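Local coordinates for putative polyphosphate kinase 2 family protein (Arthrobacter aurescens, PDB 3RHF), which probably transfers phosphate between polyphosphate and nucleotides as a polyphosphate kinase of the PPK2 family, built on a P-loop fold, at residues A[80-85]-A[184-189]; A[120-125]-A[140-145]; A[165-170]-A[233-238]. One frame throughout, in Å; residues are numbered along the deposited sequence.

Contact 1: A[80-85]-A[184-189]; sequences LQAMDT and VMLNIS. With PO4 (phosphate ion), chain I.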
loop_
_atom_site.group_PDB
_atom_site.type_symbol
_atom_site.label_atom_id
_atom_site.label_comp_id
_atom_site.label_asym_id
_atom_site.label_seq_id
_atom_site.Cartn_x
_atom_site.Cartn_y
_atom_site.Cartn_z
ATOM N N LEU A 80 -13.705 -0.928 -7.740
ATOM C CA LEU A 80 -13.665 -2.211 -8.446
ATOM C C LEU A 80 -14.736 -3.204 -8.017
ATOM O O LEU A 80 -14.852 -3.507 -6.843
ATOM C CB LEU A 80 -12.350 -2.873 -8.267
ATOM C CG LEU A 80 -11.259 -2.054 -8.902
ATOM C CD1 LEU A 80 -9.943 -2.450 -8.208
ATOM C CD2 LEU A 80 -11.220 -2.283 -10.402
ATOM N N GLN A 81 -15.500 -3.709 -8.982
ATOM C CA GLN A 81 -16.366 -4.882 -8.765
ATOM C C GLN A 81 -16.020 -5.945 -9.771
ATOM O O GLN A 81 -15.673 -5.630 -10.931
ATOM C CB GLN A 81 -17.826 -4.506 -8.961
ATOM C CG GLN A 81 -18.376 -3.487 -7.952
ATOM C CD GLN A 81 -18.710 -4.112 -6.651
ATOM O OE1 GLN A 81 -18.743 -3.449 -5.634
ATOM N NE2 GLN A 81 -18.943 -5.394 -6.662
ATOM N N ALA A 82 -16.119 -7.200 -9.333
ATOM C CA ALA A 82 -15.928 -8.351 -10.196
ATOM C C ALA A 82 -16.253 -9.644 -9.466
ATOM O O ALA A 82 -16.191 -9.689 -8.266
ATOM C CB ALA A 82 -14.514 -8.408 -10.714
HETATM N N MSE A 83 -16.547 -10.700 -10.214
HETATM C CA MSE A 83 -16.697 -12.034 -9.669
HETATM C C MSE A 83 -15.340 -12.541 -9.166
HETATM O O MSE A 83 -14.282 -12.057 -9.620
HETATM C CB MSE A 83 -17.217 -12.973 -10.773
HETATM C CG MSE A 83 -18.523 -12.529 -11.425
HETATM SE SE MSE A 83 -20.062 -12.430 -10.175
HETATM C CE MSE A 83 -20.045 -14.294 -9.527
ATOM N N ASP A 84 -15.362 -13.515 -8.253
ATOM C CA ASP A 84 -14.130 -13.978 -7.642
ATOM C C ASP A 84 -13.295 -14.596 -8.714
ATOM O O ASP A 84 -13.845 -15.137 -9.668
ATOM C CB ASP A 84 -14.356 -14.981 -6.498
ATOM C CG ASP A 84 -14.893 -14.311 -5.198
ATOM O OD1 ASP A 84 -14.652 -13.103 -4.946
ATOM O OD2 ASP A 84 -15.577 -15.007 -4.411
ATOM N N THR A 85 -11.962 -14.505 -8.589
ATOM C CA THR A 85 -11.088 -15.014 -9.630
ATOM C C THR A 85 -10.817 -13.963 -10.714
ATOM O O THR A 85 -9.814 -14.058 -11.420
ATOM C CB THR A 85 -11.750 -16.327 -10.202
ATOM O OG1 THR A 85 -11.035 -17.464 -9.703
ATOM C CG2 THR A 85 -11.854 -16.327 -11.662
ATOM N N VAL A 184 -15.107 0.600 -12.178
ATOM C CA VAL A 184 -14.615 -0.424 -13.071
ATOM C C VAL A 184 -15.240 -1.758 -12.714
ATOM O O VAL A 184 -15.279 -2.183 -11.535
ATOM C CB VAL A 184 -13.084 -0.531 -12.999
ATOM C CG1 VAL A 184 -12.642 -1.883 -13.457
ATOM C CG2 VAL A 184 -12.454 0.580 -13.832
HETATM N N MSE A 185 -15.759 -2.432 -13.732
HETATM C CA MSE A 185 -16.174 -3.836 -13.552
HETATM C C MSE A 185 -15.284 -4.723 -14.381
HETATM O O MSE A 185 -15.181 -4.572 -15.595
HETATM C CB MSE A 185 -17.620 -4.036 -13.906
HETATM C CG MSE A 185 -18.137 -5.443 -13.494
HETATM SE SE MSE A 185 -18.555 -6.550 -15.087
HETATM C CE MSE A 185 -19.347 -8.152 -14.169
ATOM N N LEU A 186 -14.610 -5.636 -13.715
ATOM C CA LEU A 186 -13.773 -6.605 -14.412
ATOM C C LEU A 186 -14.602 -7.808 -14.842
ATOM O O LEU A 186 -15.086 -8.547 -14.005
ATOM C CB LEU A 186 -12.627 -7.101 -13.506
ATOM C CG LEU A 186 -11.735 -6.052 -12.901
ATOM C CD1 LEU A 186 -10.785 -6.790 -12.017
ATOM C CD2 LEU A 186 -11.047 -5.264 -14.003
ATOM N N ASN A 187 -14.711 -8.025 -16.143
ATOM C CA ASN A 187 -15.634 -9.002 -16.693
ATOM C C ASN A 187 -14.856 -10.234 -17.240
ATOM O O ASN A 187 -14.059 -10.157 -18.196
ATOM C CB ASN A 187 -16.440 -8.288 -17.770
ATOM C CG ASN A 187 -17.526 -9.129 -18.377
ATOM O OD1 ASN A 187 -18.326 -9.775 -17.686
ATOM N ND2 ASN A 187 -17.627 -9.052 -19.681
ATOM N N ILE A 188 -15.055 -11.369 -16.601
ATOM C CA ILE A 188 -14.524 -12.614 -17.144
ATOM C C ILE A 188 -15.683 -13.496 -17.517
ATOM O O ILE A 188 -16.793 -13.349 -16.975
ATOM C CB ILE A 188 -13.567 -13.342 -16.186
ATOM C CG1 ILE A 188 -14.275 -13.736 -14.868
ATOM C CG2 ILE A 188 -12.312 -12.456 -15.959
ATOM C CD1 ILE A 188 -13.391 -14.479 -13.867
ATOM N N SER A 189 -15.427 -14.385 -18.468
ATOM C CA SER A 189 -16.418 -15.369 -18.905
ATOM C C SER A 189 -16.597 -16.452 -17.853
ATOM O O SER A 189 -15.679 -16.729 -17.072
ATOM C CB SER A 189 -15.991 -16.005 -20.214
ATOM O OG SER A 189 -14.886 -16.843 -20.003
HETATM P P PO4 I . -10.515 -11.645 -7.260
HETATM O O1 PO4 I . -11.159 -12.826 -6.455
HETATM O O2 PO4 I . -9.430 -12.344 -8.208
HETATM O O3 PO4 I . -11.536 -10.826 -8.115
HETATM O O4 PO4 I . -9.859 -10.661 -6.239
#

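Contact 2: A[120-125]-A[140-145]; sequences DFLWRI and RSQYED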
loop_
_atom_site.group_PDB
_atom_site.type_symbol
_atom_site.label_atom_id
_atom_site.label_comp_id
_atom_site.label_asym_id
_atom_site.label_seq_id
_atom_site.Cartn_x
_atom_site.Cartn_y
_atom_site.Cartn_z
ATOM N N ASP A 120 -28.043 2.077 7.618
ATOM C CA ASP A 120 -28.272 2.142 6.195
ATOM C C ASP A 120 -27.005 1.666 5.483
ATOM O O ASP A 120 -25.921 1.794 6.009
ATOM C CB ASP A 120 -28.565 3.560 5.780
ATOM C CG ASP A 120 -28.726 3.674 4.311
ATOM O OD1 ASP A 120 -29.759 3.149 3.840
ATOM O OD2 ASP A 120 -27.836 4.236 3.625
ATOM N N PHE A 121 -27.167 1.106 4.286
ATOM C CA PHE A 121 -26.090 0.364 3.638
ATOM C C PHE A 121 -24.933 1.252 3.236
ATOM O O PHE A 121 -23.822 0.777 3.221
ATOM C CB PHE A 121 -26.607 -0.434 2.458
ATOM C CG PHE A 121 -26.850 0.372 1.230
ATOM C CD1 PHE A 121 -25.974 0.322 0.173
ATOM C CD2 PHE A 121 -27.968 1.179 1.114
ATOM C CE1 PHE A 121 -26.213 1.083 -0.978
ATOM C CE2 PHE A 121 -28.208 1.919 -0.013
ATOM C CZ PHE A 121 -27.337 1.877 -1.069
ATOM N N LEU A 122 -25.183 2.535 2.975
ATOM C CA LEU A 122 -24.116 3.518 2.725
ATOM C C LEU A 122 -23.317 4.024 3.930
ATOM O O LEU A 122 -22.299 4.688 3.751
ATOM C CB LEU A 122 -24.667 4.722 1.984
ATOM C CG LEU A 122 -25.245 4.359 0.625
ATOM C CD1 LEU A 122 -25.878 5.633 0.069
ATOM C CD2 LEU A 122 -24.167 3.765 -0.320
ATOM N N TRP A 123 -23.733 3.733 5.141
ATOM C CA TRP A 123 -23.051 4.327 6.272
ATOM C C TRP A 123 -21.596 3.865 6.256
ATOM O O TRP A 123 -20.686 4.676 6.329
ATOM C CB TRP A 123 -23.748 3.950 7.565
ATOM C CG TRP A 123 -23.091 4.380 8.845
ATOM C CD1 TRP A 123 -23.163 5.617 9.421
ATOM C CD2 TRP A 123 -22.335 3.566 9.748
ATOM N NE1 TRP A 123 -22.437 5.632 10.604
ATOM C CE2 TRP A 123 -21.932 4.383 10.821
ATOM C CE3 TRP A 123 -21.935 2.233 9.735
ATOM C CZ2 TRP A 123 -21.202 3.905 11.885
ATOM C CZ3 TRP A 123 -21.187 1.751 10.793
ATOM C CH2 TRP A 123 -20.820 2.589 11.851
ATOM N N ARG A 124 -21.356 2.562 6.095
ATOM C CA ARG A 124 -19.981 2.060 6.155
ATOM C C ARG A 124 -19.126 2.507 4.992
ATOM O O ARG A 124 -17.916 2.585 5.116
ATOM C CB ARG A 124 -19.959 0.550 6.279
ATOM C CG ARG A 124 -20.500 -0.192 5.068
ATOM C CD ARG A 124 -20.332 -1.654 5.289
ATOM N NE ARG A 124 -20.529 -2.473 4.108
ATOM C CZ ARG A 124 -19.938 -3.663 3.939
ATOM N NH1 ARG A 124 -19.080 -4.177 4.857
ATOM N NH2 ARG A 124 -20.159 -4.336 2.826
ATOM N N ILE A 125 -19.768 2.846 3.886
ATOM C CA ILE A 125 -19.070 3.260 2.717
ATOM C C ILE A 125 -18.607 4.706 2.821
ATOM O O ILE A 125 -17.439 5.014 2.484
ATOM C CB ILE A 125 -19.919 3.123 1.450
ATOM C CG1 ILE A 125 -20.643 1.765 1.363
ATOM C CG2 ILE A 125 -18.988 3.272 0.216
ATOM C CD1 ILE A 125 -19.687 0.543 1.266
ATOM N N ARG A 140 -14.403 -4.098 -3.869
ATOM C CA ARG A 140 -15.839 -4.165 -3.607
ATOM C C ARG A 140 -16.308 -2.833 -3.029
ATOM O O ARG A 140 -15.486 -2.028 -2.617
ATOM C CB ARG A 140 -16.215 -5.330 -2.701
ATOM C CG ARG A 140 -15.818 -6.669 -3.234
ATOM C CD ARG A 140 -16.140 -7.706 -2.187
ATOM N NE ARG A 140 -15.845 -9.054 -2.630
ATOM C CZ ARG A 140 -14.668 -9.667 -2.513
ATOM N NH1 ARG A 140 -14.558 -10.910 -2.974
ATOM N NH2 ARG A 140 -13.606 -9.067 -1.958
ATOM N N SER A 141 -17.612 -2.605 -3.052
ATOM C CA SER A 141 -18.157 -1.294 -2.796
ATOM C C SER A 141 -19.629 -1.294 -2.343
ATOM O O SER A 141 -20.160 -2.302 -1.833
ATOM C CB SER A 141 -18.043 -0.482 -4.063
ATOM O OG SER A 141 -19.090 -0.844 -4.926
ATOM N N GLN A 142 -20.258 -0.136 -2.495
ATOM C CA GLN A 142 -21.675 0.032 -2.188
ATOM C C GLN A 142 -22.585 -0.823 -3.103
ATOM O O GLN A 142 -23.710 -1.162 -2.725
ATOM C CB GLN A 142 -22.078 1.497 -2.273
ATOM C CG GLN A 142 -21.949 2.158 -3.660
ATOM C CD GLN A 142 -20.591 2.747 -3.906
ATOM O OE1 GLN A 142 -19.619 2.390 -3.212
ATOM N NE2 GLN A 142 -20.494 3.663 -4.909
ATOM N N TYR A 143 -22.068 -1.187 -4.271
ATOM C CA TYR A 143 -22.777 -1.998 -5.216
ATOM C C TYR A 143 -23.042 -3.416 -4.736
ATOM O O TYR A 143 -24.019 -4.036 -5.182
ATOM C CB TYR A 143 -22.051 -1.986 -6.566
ATOM C CG TYR A 143 -22.224 -0.620 -7.220
ATOM C CD1 TYR A 143 -23.340 -0.325 -7.959
ATOM C CD2 TYR A 143 -21.284 0.384 -7.041
ATOM C CE1 TYR A 143 -23.511 0.955 -8.555
ATOM C CE2 TYR A 143 -21.437 1.649 -7.613
ATOM C CZ TYR A 143 -22.565 1.935 -8.355
ATOM O OH TYR A 143 -22.698 3.184 -8.922
ATOM N N GLU A 144 -22.228 -3.925 -3.818
ATOM C CA GLU A 144 -22.473 -5.259 -3.300
ATOM C C GLU A 144 -23.916 -5.364 -2.847
ATOM O O GLU A 144 -24.553 -6.446 -3.002
ATOM C CB GLU A 144 -21.560 -5.627 -2.137
ATOM C CG GLU A 144 -20.106 -5.825 -2.542
ATOM C CD GLU A 144 -19.874 -7.088 -3.353
ATOM O OE1 GLU A 144 -19.914 -8.176 -2.774
ATOM O OE2 GLU A 144 -19.625 -7.014 -4.565
ATOM N N ASP A 145 -24.447 -4.237 -2.333
ATOM C CA ASP A 145 -25.788 -4.231 -1.773
ATOM C C ASP A 145 -26.887 -4.187 -2.819
ATOM O O ASP A 145 -28.031 -4.255 -2.454
ATOM C CB ASP A 145 -25.938 -3.114 -0.766
ATOM C CG ASP A 145 -25.062 -3.331 0.441
ATOM O OD1 ASP A 145 -25.382 -4.243 1.239
ATOM O OD2 ASP A 145 -24.054 -2.604 0.594
HETATM O O HOH W 1 -22.839 -1.860 2.912
HETATM O O HOH W 2 -21.395 -3.329 0.460
#

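Contact 3: A[165-170]-A[233-238]; sequences AAINDF and EKTSTE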
loop_
_atom_site.group_PDB
_atom_site.type_symbol
_atom_site.label_atom_id
_atom_site.label_comp_id
_atom_site.label_asym_id
_atom_site.label_seq_id
_atom_site.Cartn_x
_atom_site.Cartn_y
_atom_site.Cartn_z
ATOM N N ALA A 165 -31.156 4.587 -6.362
ATOM C CA ALA A 165 -31.297 6.028 -6.293
ATOM C C ALA A 165 -30.372 6.580 -5.208
ATOM O O ALA A 165 -29.804 7.643 -5.394
ATOM C CB ALA A 165 -32.766 6.468 -6.076
ATOM N N ALA A 166 -30.184 5.856 -4.110
ATOM C CA ALA A 166 -29.294 6.354 -3.045
ATOM C C ALA A 166 -27.813 6.425 -3.493
ATOM O O ALA A 166 -27.088 7.412 -3.227
ATOM C CB ALA A 166 -29.441 5.519 -1.805
ATOM N N ILE A 167 -27.386 5.370 -4.189
ATOM C CA ILE A 167 -26.062 5.273 -4.754
ATOM C C ILE A 167 -25.818 6.493 -5.651
ATOM O O ILE A 167 -24.864 7.222 -5.471
ATOM C CB ILE A 167 -25.898 3.910 -5.506
ATOM C CG1 ILE A 167 -25.744 2.761 -4.503
ATOM C CG2 ILE A 167 -24.735 3.911 -6.383
ATOM C CD1 ILE A 167 -25.972 1.363 -5.082
ATOM N N ASN A 168 -26.711 6.757 -6.584
ATOM C CA ASN A 168 -26.552 7.882 -7.467
ATOM C C ASN A 168 -26.469 9.223 -6.746
ATOM O O ASN A 168 -25.686 10.094 -7.150
ATOM C CB ASN A 168 -27.676 7.894 -8.483
ATOM C CG ASN A 168 -27.512 6.807 -9.550
ATOM O OD1 ASN A 168 -26.395 6.314 -9.827
ATOM N ND2 ASN A 168 -28.611 6.441 -10.166
ATOM N N ASP A 169 -27.247 9.375 -5.677
ATOM C CA ASP A 169 -27.257 10.590 -4.863
ATOM C C ASP A 169 -25.960 10.730 -4.114
ATOM O O ASP A 169 -25.366 11.806 -4.112
ATOM C CB ASP A 169 -28.393 10.584 -3.855
ATOM C CG ASP A 169 -28.353 11.817 -2.915
ATOM O OD1 ASP A 169 -28.733 12.947 -3.353
ATOM O OD2 ASP A 169 -27.941 11.681 -1.723
ATOM N N PHE A 170 -25.519 9.627 -3.524
ATOM C CA PHE A 170 -24.192 9.494 -2.936
ATOM C C PHE A 170 -23.067 9.822 -3.877
ATOM O O PHE A 170 -22.224 10.714 -3.602
ATOM C CB PHE A 170 -24.034 8.089 -2.500
ATOM C CG PHE A 170 -22.732 7.757 -1.943
ATOM C CD1 PHE A 170 -22.244 8.419 -0.831
ATOM C CD2 PHE A 170 -22.022 6.714 -2.448
ATOM C CE1 PHE A 170 -21.029 8.061 -0.265
ATOM C CE2 PHE A 170 -20.818 6.336 -1.866
ATOM C CZ PHE A 170 -20.321 7.021 -0.784
ATOM N N GLU A 233 -27.603 -0.160 -15.893
ATOM C CA GLU A 233 -28.671 0.667 -16.473
ATOM C C GLU A 233 -29.093 1.697 -15.457
ATOM O O GLU A 233 -29.507 2.767 -15.815
ATOM C CB GLU A 233 -29.915 -0.163 -16.875
ATOM C CG GLU A 233 -29.724 -1.036 -18.167
ATOM C CD GLU A 233 -30.895 -2.037 -18.431
ATOM O OE1 GLU A 233 -32.017 -1.716 -17.934
ATOM O OE2 GLU A 233 -30.678 -3.103 -19.116
ATOM N N LYS A 234 -29.026 1.353 -14.180
ATOM C CA LYS A 234 -29.559 2.221 -13.133
ATOM C C LYS A 234 -28.556 3.277 -12.669
ATOM O O LYS A 234 -28.986 4.367 -12.324
ATOM C CB LYS A 234 -30.030 1.383 -11.934
ATOM C CG LYS A 234 -31.151 0.340 -12.268
ATOM C CD LYS A 234 -32.572 0.917 -12.086
ATOM C CE LYS A 234 -33.665 0.080 -12.750
ATOM N NZ LYS A 234 -34.719 0.999 -13.277
ATOM N N THR A 235 -27.244 2.963 -12.686
ATOM C CA THR A 235 -26.224 3.746 -11.960
ATOM C C THR A 235 -25.017 4.239 -12.764
ATOM O O THR A 235 -24.112 4.872 -12.186
ATOM C CB THR A 235 -25.682 2.974 -10.735
ATOM O OG1 THR A 235 -24.960 1.797 -11.154
ATOM C CG2 THR A 235 -26.813 2.580 -9.815
ATOM N N SER A 236 -25.005 3.979 -14.077
ATOM C CA SER A 236 -24.010 4.563 -14.947
ATOM C C SER A 236 -24.450 5.961 -15.421
ATOM O O SER A 236 -25.242 6.103 -16.345
ATOM C CB SER A 236 -23.741 3.661 -16.135
ATOM O OG SER A 236 -22.831 4.260 -17.056
ATOM N N THR A 237 -23.877 6.998 -14.808
ATOM C CA THR A 237 -24.251 8.362 -15.091
ATOM C C THR A 237 -23.149 9.176 -15.777
ATOM O O THR A 237 -22.007 8.748 -15.872
ATOM C CB THR A 237 -24.677 9.029 -13.808
ATOM O OG1 THR A 237 -23.553 9.129 -12.919
ATOM C CG2 THR A 237 -25.793 8.216 -13.147
ATOM N N GLU A 238 -23.514 10.345 -16.286
ATOM C CA GLU A 238 -22.547 11.279 -16.820
ATOM C C GLU A 238 -21.417 11.619 -15.799
ATOM O O GLU A 238 -20.268 11.645 -16.179
ATOM C CB GLU A 238 -23.253 12.554 -17.340
HETATM O O HOH W 3 -23.932 7.702 -10.229
#

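Contact 1: A[80-85]-A[184-189]
Gln81 and Met185 pair in parallel where strand 75-82 lies beside strand 179-187 in the sheet. Gln81 N donates to Val184 O at 3.0 Å, nearly straight (N-H...O 170°), and Leu186 N returns a bond of 3.0 Å to Gln81 O. Met185, present as selenomethionine, has CA 3.2 Å from Gln81 O, a CA-H...O contact. Along its side chain, CB lies 3.9 Å from Gln81 O and CG 3.6 Å from it. Beyond CG the chain bends at chi2 (-112°), and SE and CE run on away from that oxygen; the side chain packs on Tyr228 and Phe232 of helix 221-235 and on Trp242. On the other face of the sheet, Leu80 and Val184 run alongside each other in one direction, Leu80 CD2 3.4 Å from Val184 CG1; Ala82 CB meets Leu186 CB. Further along, Ile188 CD1 touches Thr85 CG2 at 3.3 Å, the two side chains roughly perpendicular.

Thr85 belongs to the P-loop: its N donates to phosphate O1 at 2.8 Å, and Gly87 N, Gly89 N and Lys88 NZ bind the same ion, while Asp84 is salt-bridged to Arg140. The ion is probably from the crystallisation liquor, but N-H groups and a lysine suit an anion, consistent with a phosphate-binding site.

Contact 2: A[120-125]-A[140-145]
Asp145 OD2 approaches the Phe121 ring at its edge, 3.5 Å from CD1, with carboxylate and ring planes 65° apart; most of the direct contact is van der Waals. Gln142 O sits at the same rim, near CE1. A chi1 of 78° places the ring between the backbone N and carbonyl carbon of Phe121, turned to the 140-145 loop. Leu122 CG lies over one ring face, offset toward the rim, and its CD2 packs 3.6 Å from Gln142 CB. Ile125 crosses Gln142 at about a right angle: CG1 lies against CB, while CG2 comes to 3.6 Å from OE1. Replacing Phe121 by an alanine is likely to open a gap between Asp145, Leu122 and Ile167 and to take from Arg163 its ring partner.

The polar link runs through water. One molecule accepts from Arg124 NE at 2.7 Å and also lies 2.8 Å from Phe121 O and 2.7 Å from Asp145 OD2. A second, in the guanidinium plane, accepts from Arg124 NH2 at 2.9 Å and lies within hydrogen-bonding distance of Ser141 O and the same OD2. Arg124 NH2 and Asp145 OD2, 4.8 Å apart, thus meet through solvent, while Arg124 NH1 is salt-bridged to Glu116.

The contact joins the turn leading into helix 123-126, and Ile125 of that helix, to the loop after strand 135-139. Helix 157-176 covers it, with Ile167 against Phe121 and Gln142 and with Arg163 making a cation-pi contact to the ring; Ile79 of strand 75-82 also touches Gln142.

Contact 3: A[165-170]-A[233-238]
A side chain of one helix bonding to the last turn of another makes this small, partly buried contact, which joins the middle of helix 157-176 to the end of helix 221-235. Asn168 carries it. Its ND2 donates to Lys234 O at 3.0 Å (N-H...O 166°); the acceptor lies in the amide plane of the asparagine, whereas the donor is tilted 26° from the carbonyl plane. With chi1 at -74°, Asn168 CG stands beside its own backbone N and the amide extends to Thr235, the two side chains set nearly square to one another. There OD1 comes within 3.3 Å of Thr235 CA and 3.5 Å of CB.

The two helices precede strands 179-187 and 242-246, which are neighbours in the parallel sheet of this alpha/beta/alpha P-loop fold. Thr235 OG1 is bonded to Ala231 O one turn back and to Trp242 NE1.

A water also lies 2.9 Å from Asn168 OD1 and 3.1 Å from Thr237 OG1, which takes a bond from Ala240 N as well. Ile167 adds a loose apolar touch, CG2 to Thr235 CG2 at 4.2 Å.

Contacts 1 and 2 have centres about 17 Å apart but meet through Gln81, whose amide probably bonds at both ends: OE1 to Ser141 OG at 2.7 Å and NE2 to Glu144 OE2 at 2.7 Å. These bonds would tie the 140-145 loop to the strand that runs into the P-loop. Contact 3, its centre about 13 Å from that of contact 2, meets it where Tyr143 OH packs 3.3 Å from Ile167 CG2 and Tyr143 CE1 packs on Thr235; Phe121 and Gln142 also touch Ile167. Lys183, just before 184-189, bonds to Tyr143 OH and Thr235 O. Contacts 1 and 3 do not touch, with nearest atoms about 9 Å apart, but helix 157-176 leads into strand 179-187.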